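Local coordinates for protein Rho guanine nucleotide exchange factor 11 (Homo sapiens, PDB 5JHH) that probably activates Rho-family GTPases by promoting exchange of bound GDP for GTP through a DH domain followed by a PH domain, at residues A64-N69 / D161-E166; P312-N317 / I333-K338; E29-E34 / K95-L100. All blocks are in the same frame, centred on the assembly; numbering follows the deposited sequence.

Contact 1: residues A64-N69 / D161-E166; sequences ARLFPN and DLIISE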
loop_
_atom_site.group_PDB
_atom_site.type_symbol
_atom_site.label_atom_id
_atom_site.label_comp_id
_atom_site.label_asym_id
_atom_site.label_seq_id
_atom_site.Cartn_x
_atom_site.Cartn_y
_atom_site.Cartn_z
ATOM N N ALA A 64 21.512 12.670 -0.269
ATOM C CA ALA A 64 20.433 13.600 -0.575
ATOM C C ALA A 64 19.276 12.858 -1.198
ATOM O O ALA A 64 18.122 13.255 -1.009
ATOM C CB ALA A 64 20.881 14.741 -1.490
ATOM N N ARG A 65 19.549 11.760 -1.900
ATOM C CA ARG A 65 18.451 11.021 -2.499
ATOM C C ARG A 65 17.691 10.206 -1.467
ATOM O O ARG A 65 16.503 9.950 -1.623
ATOM C CB ARG A 65 18.900 10.191 -3.723
ATOM C CG ARG A 65 19.079 11.123 -4.937
ATOM C CD ARG A 65 19.460 10.431 -6.237
ATOM N NE ARG A 65 20.746 9.751 -6.118
ATOM C CZ ARG A 65 21.897 10.150 -6.684
ATOM N NH1 ARG A 65 21.949 11.235 -7.448
ATOM N NH2 ARG A 65 23.014 9.444 -6.499
ATOM N N LEU A 66 18.373 9.800 -0.412
ATOM C CA LEU A 66 17.754 9.020 0.641
ATOM C C LEU A 66 16.975 9.934 1.621
ATOM O O LEU A 66 15.931 9.581 2.060
ATOM C CB LEU A 66 18.824 8.248 1.376
ATOM C CG LEU A 66 18.364 7.570 2.655
ATOM C CD1 LEU A 66 17.384 6.482 2.335
ATOM C CD2 LEU A 66 19.567 6.978 3.377
ATOM N N PHE A 67 17.537 11.079 1.935
ATOM C CA PHE A 67 16.970 12.073 2.822
ATOM C C PHE A 67 16.943 13.436 2.112
ATOM O O PHE A 67 17.739 14.284 2.360
ATOM C CB PHE A 67 17.768 12.217 4.098
ATOM C CG PHE A 67 17.690 11.076 5.023
ATOM C CD1 PHE A 67 16.575 10.830 5.738
ATOM C CD2 PHE A 67 18.764 10.265 5.204
ATOM C CE1 PHE A 67 16.524 9.805 6.609
ATOM C CE2 PHE A 67 18.720 9.223 6.062
ATOM C CZ PHE A 67 17.595 8.990 6.770
ATOM N N PRO A 68 15.919 13.585 1.166
ATOM C CA PRO A 68 15.968 14.839 0.406
ATOM C C PRO A 68 15.754 16.140 1.137
ATOM O O PRO A 68 16.370 17.100 0.796
ATOM C CB PRO A 68 14.845 14.690 -0.589
ATOM C CG PRO A 68 14.711 13.281 -0.785
ATOM C CD PRO A 68 14.757 12.770 0.565
ATOM N N ASN A 69 14.845 16.173 2.092
ATOM C CA ASN A 69 14.341 17.397 2.634
ATOM C C ASN A 69 13.789 17.165 4.014
ATOM O O ASN A 69 12.729 17.594 4.344
ATOM C CB ASN A 69 13.252 17.902 1.716
ATOM C CG ASN A 69 12.149 16.897 1.541
ATOM O OD1 ASN A 69 12.286 15.779 1.882
ATOM N ND2 ASN A 69 11.082 17.313 0.995
ATOM N N ASP A 161 12.114 0.457 8.163
ATOM C CA ASP A 161 10.846 0.355 8.832
ATOM C C ASP A 161 10.436 1.706 9.366
ATOM O O ASP A 161 9.277 1.869 9.709
ATOM C CB ASP A 161 10.853 -0.672 10.023
ATOM C CG ASP A 161 11.456 -2.045 9.662
ATOM O OD1 ASP A 161 11.143 -2.622 8.557
ATOM O OD2 ASP A 161 12.252 -2.574 10.523
ATOM N N LEU A 162 11.360 2.653 9.525
ATOM C CA LEU A 162 11.044 3.960 10.136
ATOM C C LEU A 162 10.834 5.059 9.088
ATOM O O LEU A 162 10.042 5.995 9.254
ATOM C CB LEU A 162 12.212 4.375 11.031
ATOM C CG LEU A 162 12.489 3.470 12.233
ATOM C CD1 LEU A 162 13.876 3.634 12.814
ATOM C CD2 LEU A 162 11.449 3.718 13.332
ATOM N N ILE A 163 11.564 4.955 7.986
ATOM C CA ILE A 163 11.612 6.038 7.002
ATOM C C ILE A 163 10.304 6.151 6.185
ATOM O O ILE A 163 10.003 7.178 5.584
ATOM C CB ILE A 163 12.813 5.847 6.091
ATOM C CG1 ILE A 163 13.233 7.154 5.463
ATOM C CG2 ILE A 163 12.523 4.840 5.033
ATOM C CD1 ILE A 163 14.431 7.035 4.554
ATOM N N ILE A 164 9.549 5.074 6.188
ATOM C CA ILE A 164 8.251 5.032 5.574
ATOM C C ILE A 164 7.158 5.675 6.432
ATOM O O ILE A 164 6.022 5.815 6.001
ATOM C CB ILE A 164 7.882 3.581 5.245
ATOM C CG1 ILE A 164 6.762 3.560 4.245
ATOM C CG2 ILE A 164 7.466 2.813 6.495
ATOM C CD1 ILE A 164 6.372 2.201 3.813
ATOM N N SER A 165 7.513 6.141 7.614
ATOM C CA SER A 165 6.514 6.646 8.531
ATOM C C SER A 165 5.806 7.861 7.959
ATOM O O SER A 165 4.665 8.082 8.283
ATOM C CB SER A 165 7.150 7.005 9.872
ATOM O OG SER A 165 8.079 8.041 9.571
ATOM N N GLU A 166 6.445 8.663 7.121
ATOM C CA GLU A 166 5.737 9.790 6.615
ATOM C C GLU A 166 4.570 9.374 5.696
ATOM O O GLU A 166 3.444 9.853 5.838
ATOM C CB GLU A 166 6.659 10.694 5.827
ATOM C CG GLU A 166 5.936 11.964 5.356
ATOM C CD GLU A 166 5.680 12.947 6.466
ATOM O OE1 GLU A 166 6.341 12.804 7.504
ATOM O OE2 GLU A 166 4.846 13.879 6.295
#
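With chi1 at 170°, L66 turns its CG away from its own backbone N and reaches out to I163, whose CG1 is likewise swung opposite its N (chi1 -157°) so that the extended chain puts CD1 at the far end. These two methyls, L66 CD1 and I163 CD1, meet at 3.7 Å. The same I163 CD1 also lies 4.0 Å from F67 CE1, approaching the ring obliquely. One isoleucine methyl thus bridges two consecutive residues, L66 in the last turn of helix 60-66 and F67 just beyond it. No hydrogen bond crosses the contact, and all three touching residues are buried.

I163 sits in a type I turn running from L162 to S165. L162 O takes both S165 N, at 3.0 Å, and S165 OG, at 2.9 Å, with the hydroxyl nearly in line with the C=O bond (176°). F120 and L128 also pack on I163, A127 and I131 on L66, while the F67 ring meets that of Y49 with the planes well inclined. This is apolar core packing of the all-helical RhoGEF (DH) domain, joining the end of helix 60-66 to the turn that leads into helix 165-182.

Contact 2: residues P312-N317 / I333-K338; sequences PVLKLN and IICTSK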
loop_
_atom_site.group_PDB
_atom_site.type_symbol
_atom_site.label_atom_id
_atom_site.label_comp_id
_atom_site.label_asym_id
_atom_site.label_seq_id
_atom_site.Cartn_x
_atom_site.Cartn_y
_atom_site.Cartn_z
ATOM N N PRO A 312 5.403 -6.696 -32.902
ATOM C CA PRO A 312 5.539 -6.740 -31.444
ATOM C C PRO A 312 5.067 -5.451 -30.759
ATOM O O PRO A 312 4.955 -5.409 -29.535
ATOM C CB PRO A 312 7.046 -6.938 -31.245
ATOM C CG PRO A 312 7.685 -6.358 -32.471
ATOM C CD PRO A 312 6.628 -6.153 -33.531
ATOM N N VAL A 313 4.772 -4.433 -31.560
ATOM C CA VAL A 313 4.268 -3.173 -31.070
ATOM C C VAL A 313 2.910 -2.912 -31.688
ATOM O O VAL A 313 2.718 -3.094 -32.883
ATOM C CB VAL A 313 5.190 -2.033 -31.470
ATOM C CG1 VAL A 313 4.638 -0.703 -30.983
ATOM C CG2 VAL A 313 6.569 -2.272 -30.914
ATOM N N LEU A 314 1.971 -2.472 -30.871
ATOM C CA LEU A 314 0.627 -2.109 -31.336
ATOM C C LEU A 314 0.354 -0.675 -30.962
ATOM O O LEU A 314 0.710 -0.253 -29.884
ATOM C CB LEU A 314 -0.415 -3.043 -30.696
ATOM C CG LEU A 314 -0.173 -4.513 -31.075
ATOM C CD1 LEU A 314 -1.138 -5.480 -30.423
ATOM C CD2 LEU A 314 -0.244 -4.652 -32.591
ATOM N N LYS A 315 -0.263 0.068 -31.871
ATOM C CA LYS A 315 -0.713 1.417 -31.602
ATOM C C LYS A 315 -2.129 1.377 -31.063
ATOM O O LYS A 315 -3.049 0.840 -31.690
ATOM C CB LYS A 315 -0.639 2.267 -32.857
ATOM C CG LYS A 315 0.757 2.357 -33.454
ATOM C CD LYS A 315 0.905 3.685 -34.188
ATOM C CE LYS A 315 2.145 3.748 -35.070
ATOM N NZ LYS A 315 1.841 3.379 -36.479
ATOM N N LEU A 316 -2.296 1.966 -29.889
ATOM C CA LEU A 316 -3.531 1.886 -29.161
ATOM C C LEU A 316 -4.639 2.628 -29.853
ATOM O O LEU A 316 -5.793 2.376 -29.567
ATOM C CB LEU A 316 -3.337 2.425 -27.747
ATOM C CG LEU A 316 -2.408 1.618 -26.821
ATOM C CD1 LEU A 316 -2.231 2.357 -25.523
ATOM C CD2 LEU A 316 -2.930 0.217 -26.546
ATOM N N ASN A 317 -4.317 3.529 -30.769
ATOM C CA ASN A 317 -5.371 4.228 -31.514
ATOM C C ASN A 317 -5.928 3.432 -32.693
ATOM O O ASN A 317 -6.871 3.878 -33.348
ATOM C CB ASN A 317 -4.866 5.576 -32.030
ATOM C CG ASN A 317 -3.668 5.439 -32.919
ATOM O OD1 ASN A 317 -3.329 4.351 -33.366
ATOM N ND2 ASN A 317 -2.998 6.533 -33.150
ATOM N N ILE A 333 -6.900 -8.654 -28.849
ATOM C CA ILE A 333 -6.637 -7.371 -29.411
ATOM C C ILE A 333 -6.726 -7.468 -30.927
ATOM O O ILE A 333 -6.038 -8.272 -31.566
ATOM C CB ILE A 333 -5.276 -6.848 -28.985
ATOM C CG1 ILE A 333 -5.232 -6.783 -27.453
ATOM C CG2 ILE A 333 -5.018 -5.487 -29.628
ATOM C CD1 ILE A 333 -3.864 -6.479 -26.891
ATOM N N ILE A 334 -7.578 -6.615 -31.484
ATOM C CA ILE A 334 -7.924 -6.635 -32.885
ATOM C C ILE A 334 -7.412 -5.364 -33.532
ATOM O O ILE A 334 -7.871 -4.279 -33.194
ATOM C CB ILE A 334 -9.435 -6.704 -33.021
ATOM C CG1 ILE A 334 -9.967 -7.868 -32.175
ATOM C CG2 ILE A 334 -9.823 -6.801 -34.487
ATOM C CD1 ILE A 334 -11.446 -8.133 -32.325
ATOM N N CYS A 335 -6.453 -5.501 -34.443
ATOM C CA CYS A 335 -5.841 -4.353 -35.104
ATOM C C CYS A 335 -6.771 -3.884 -36.192
ATOM O O CYS A 335 -7.282 -4.697 -36.959
ATOM C CB CYS A 335 -4.510 -4.746 -35.722
ATOM S SG CYS A 335 -3.406 -5.653 -34.612
ATOM N N THR A 336 -6.988 -2.581 -36.261
ATOM C CA THR A 336 -8.050 -2.038 -37.091
ATOM C C THR A 336 -7.557 -1.316 -38.328
ATOM O O THR A 336 -8.367 -0.858 -39.139
ATOM C CB THR A 336 -8.897 -1.064 -36.283
ATOM O OG1 THR A 336 -8.063 -0.011 -35.772
ATOM C CG2 THR A 336 -9.539 -1.789 -35.143
ATOM N N SER A 337 -6.239 -1.177 -38.447
ATOM C CA SER A 337 -5.622 -0.659 -39.660
ATOM C C SER A 337 -5.936 -1.590 -40.823
ATOM O O SER A 337 -5.726 -2.807 -40.715
ATOM C CB SER A 337 -4.105 -0.599 -39.482
ATOM O OG SER A 337 -3.457 -0.601 -40.732
ATOM N N LYS A 338 -6.433 -1.036 -41.931
ATOM C CA LYS A 338 -6.586 -1.831 -43.170
ATOM C C LYS A 338 -5.287 -2.524 -43.633
ATOM O O LYS A 338 -5.310 -3.443 -44.453
ATOM C CB LYS A 338 -7.165 -1.000 -44.308
ATOM C CG LYS A 338 -7.007 0.513 -44.199
ATOM C CD LYS A 338 -8.349 1.200 -43.988
ATOM C CE LYS A 338 -9.372 0.723 -45.020
ATOM N NZ LYS A 338 -10.175 1.813 -45.640
#
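Apolar packing alone joins the two segments, and L314 supplies both of its touches from the 312-317 side. Its branches divide the work: CD1 reaches the CG2 branch of I333, with 4.0 Å between L314 CD1 and I333 CG2, while CD2 goes to the sulfur, with L314 CD2 3.9 Å from C335 SG. The fork is set by an extended chi2 of 178° on a CG that lies opposite the carbonyl carbon (chi1 -61°). L314 and I333 approach each other at a slant, their CB atoms both directed across the contact. Where the backbones come nearest, L314 CA and C335 CA are still 7.8 Å apart, so side chains have to fill the interval.

That spacing fits the PH fold, a strongly bent beta sheet in which strands that are not neighbours can face one another across an apolar interior. Y345 of strand 345-348 touches L314, I333 and C335 alike, and L281, L347, V319 and I321 add further apolar contacts around I333.

The backbone hydrogen bonds between strands pair each segment with other strands. L314 is backbone-bonded to L281 of strand 280-287, whereas I333 is bonded to Y345 and I334 to L320. Strands 313-315 and 330-335 are thereby held by different neighbours. As for charge, K315 NZ on the exposed side makes a long, weak ion pair with E243 OE2.

Contact 3: residues E29-E34 / K95-L100; sequences ELFVTE and KEISDL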
loop_
_atom_site.group_PDB
_atom_site.type_symbol
_atom_site.label_atom_id
_atom_site.label_comp_id
_atom_site.label_asym_id
_atom_site.label_seq_id
_atom_site.Cartn_x
_atom_site.Cartn_y
_atom_site.Cartn_z
ATOM N N GLU A 29 -6.252 11.431 20.081
ATOM C CA GLU A 29 -5.409 10.500 19.346
ATOM C C GLU A 29 -4.634 11.211 18.220
ATOM O O GLU A 29 -3.437 11.007 18.051
ATOM C CB GLU A 29 -6.229 9.341 18.759
ATOM C CG GLU A 29 -5.317 8.260 18.207
ATOM C CD GLU A 29 -5.987 7.142 17.454
ATOM O OE1 GLU A 29 -7.217 7.186 17.204
ATOM O OE2 GLU A 29 -5.238 6.205 17.090
ATOM N N LEU A 30 -5.322 12.056 17.473
ATOM C CA LEU A 30 -4.688 12.851 16.463
ATOM C C LEU A 30 -3.517 13.611 17.017
ATOM O O LEU A 30 -2.408 13.511 16.495
ATOM C CB LEU A 30 -5.679 13.814 15.850
ATOM C CG LEU A 30 -5.066 14.869 14.951
ATOM C CD1 LEU A 30 -4.534 14.240 13.669
ATOM C CD2 LEU A 30 -6.108 15.911 14.610
ATOM N N PHE A 31 -3.744 14.357 18.094
ATOM C CA PHE A 31 -2.675 15.123 18.697
ATOM C C PHE A 31 -1.537 14.258 19.166
ATOM O O PHE A 31 -0.386 14.569 18.904
ATOM C CB PHE A 31 -3.174 15.962 19.871
ATOM C CG PHE A 31 -4.063 17.136 19.483
ATOM C CD1 PHE A 31 -4.446 17.363 18.177
ATOM C CD2 PHE A 31 -4.563 17.969 20.459
ATOM C CE1 PHE A 31 -5.261 18.428 17.847
ATOM C CE2 PHE A 31 -5.368 19.037 20.140
ATOM C CZ PHE A 31 -5.715 19.278 18.838
ATOM N N VAL A 32 -1.841 13.190 19.872
ATOM C CA VAL A 32 -0.802 12.387 20.489
ATOM C C VAL A 32 -0.016 11.673 19.400
ATOM O O VAL A 32 1.189 11.577 19.474
ATOM C CB VAL A 32 -1.392 11.388 21.499
ATOM C CG1 VAL A 32 -0.334 10.414 21.989
ATOM C CG2 VAL A 32 -1.938 12.152 22.693
ATOM N N THR A 33 -0.691 11.199 18.367
ATOM C CA THR A 33 0.033 10.517 17.308
ATOM C C THR A 33 0.777 11.496 16.365
ATOM O O THR A 33 1.758 11.127 15.723
ATOM C CB THR A 33 -0.889 9.688 16.477
ATOM O OG1 THR A 33 -1.957 10.532 15.990
ATOM C CG2 THR A 33 -1.409 8.527 17.304
ATOM N N GLU A 34 0.367 12.746 16.323
ATOM C CA GLU A 34 1.190 13.739 15.640
ATOM C C GLU A 34 2.506 13.983 16.363
ATOM O O GLU A 34 3.584 13.968 15.751
ATOM C CB GLU A 34 0.447 15.017 15.453
ATOM C CG GLU A 34 1.150 16.003 14.561
ATOM C CD GLU A 34 1.236 15.580 13.085
ATOM O OE1 GLU A 34 0.482 14.700 12.592
ATOM O OE2 GLU A 34 2.088 16.180 12.404
ATOM N N LYS A 95 -12.436 22.642 21.450
ATOM C CA LYS A 95 -13.668 23.127 20.858
ATOM C C LYS A 95 -13.581 22.957 19.360
ATOM O O LYS A 95 -13.368 21.844 18.927
ATOM C CB LYS A 95 -13.954 24.565 21.296
ATOM C CG LYS A 95 -14.294 24.682 22.783
ATOM C CD LYS A 95 -15.506 23.829 23.164
ATOM C CE LYS A 95 -16.086 24.219 24.524
ATOM N NZ LYS A 95 -15.123 24.002 25.648
ATOM N N GLU A 96 -13.714 24.016 18.566
ATOM C CA GLU A 96 -13.605 23.864 17.118
ATOM C C GLU A 96 -12.159 23.544 16.714
ATOM O O GLU A 96 -11.188 24.045 17.292
ATOM C CB GLU A 96 -14.089 25.071 16.303
ATOM C CG GLU A 96 -14.608 26.277 17.064
ATOM C CD GLU A 96 -16.001 26.035 17.599
ATOM O OE1 GLU A 96 -16.159 25.998 18.837
ATOM O OE2 GLU A 96 -16.920 25.831 16.778
ATOM N N ILE A 97 -12.035 22.720 15.687
ATOM C CA ILE A 97 -10.745 22.253 15.276
ATOM C C ILE A 97 -10.550 22.395 13.786
ATOM O O ILE A 97 -9.441 22.216 13.302
ATOM C CB ILE A 97 -10.562 20.807 15.746
ATOM C CG1 ILE A 97 -9.124 20.600 16.147
ATOM C CG2 ILE A 97 -11.115 19.796 14.731
ATOM C CD1 ILE A 97 -8.861 19.201 16.641
ATOM N N SER A 98 -11.590 22.819 13.069
ATOM C CA SER A 98 -11.528 22.789 11.629
ATOM C C SER A 98 -10.479 23.750 11.075
ATOM O O SER A 98 -9.831 23.445 10.089
ATOM C CB SER A 98 -12.898 23.077 10.999
ATOM O OG SER A 98 -13.381 24.325 11.423
ATOM N N ASP A 99 -10.329 24.910 11.686
ATOM C CA ASP A 99 -9.376 25.873 11.211
ATOM C C ASP A 99 -7.916 25.342 11.364
ATOM O O ASP A 99 -7.075 25.620 10.558
ATOM C CB ASP A 99 -9.496 27.163 12.015
ATOM C CG ASP A 99 -10.752 28.000 11.677
ATOM O OD1 ASP A 99 -11.374 27.850 10.610
ATOM O OD2 ASP A 99 -11.074 28.865 12.511
ATOM N N LEU A 100 -7.607 24.701 12.476
ATOM C CA LEU A 100 -6.337 24.061 12.629
ATOM C C LEU A 100 -6.123 22.999 11.526
ATOM O O LEU A 100 -5.074 22.962 10.896
ATOM C CB LEU A 100 -6.255 23.452 14.015
ATOM C CG LEU A 100 -4.977 22.736 14.415
ATOM C CD1 LEU A 100 -3.739 23.604 14.269
ATOM C CD2 LEU A 100 -5.123 22.293 15.843
#
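F31 presents the far end of its ring to the start of helix 98-105. I97 comes from the opposite direction, and its CD1 methyl lies 3.8 Å from F31 CZ and 3.9 Å from F31 CE1, oblique to the ring. L100, one turn along, adds a looser touch on the same atom, with L100 CD2 4.3 Å from F31 CZ. The phenyl reaches this far because its CG stands opposite the carbonyl carbon (chi1 -70°), carrying the ring off helix 18-54 toward the two aliphatic side chains. No hydrogen bond crosses between the segments.

One layer out, M84 of helix 70-89 packs on F31, while A83 and L87 of the same helix lie against L100, and L194 touches I97 from helix 189-227. I97 occupies the N-cap position, and its backbone N is bonded to E190 OE2. The next residue, S98, is tied through OG to E190 OE1 and K193 NZ, and D99 OD1 forms a salt bridge with K193 NZ. These polar ties anchor the helix start that carries I97 and L100.

On the other segment, E29 O accepts T33 N at 2.8 Å and T33 OG1 at 2.6 Å, the hydroxyl tilted 31° from the carbonyl plane. E29 also hydrogen-bonds through its carboxylate to the chain of another protein, and E34 OE1 forms a salt bridge with R169 NH2. The whole is helix packing in the DH domain: the long first helix, 18-54, meets the N-terminus of helix 98-105 close to the side that holds the partner protein.

Contacts 1 and 3 both belong to the helical RhoGEF domain, with centres 25 Å apart and nearest atoms about 7 Å apart. Their segments alternate along the chain, so the two contacts interlock in sequence without touching, and H77 connects them by bonding E34 OE2 through ND1 and E166 OE2 through NE2. The other protein chain, probably the GTPase substrate, reaches both, packing aromatic side chains against D161 and I164 at contact 1 and gripping E29 at contact 3, so both lie near the likely exchange surface. Contact 2 stands apart in the PH domain, its centre 43 Å from that of contact 1 and 54 Å from that of contact 3, and no other protein chain of the assembly touches its segments.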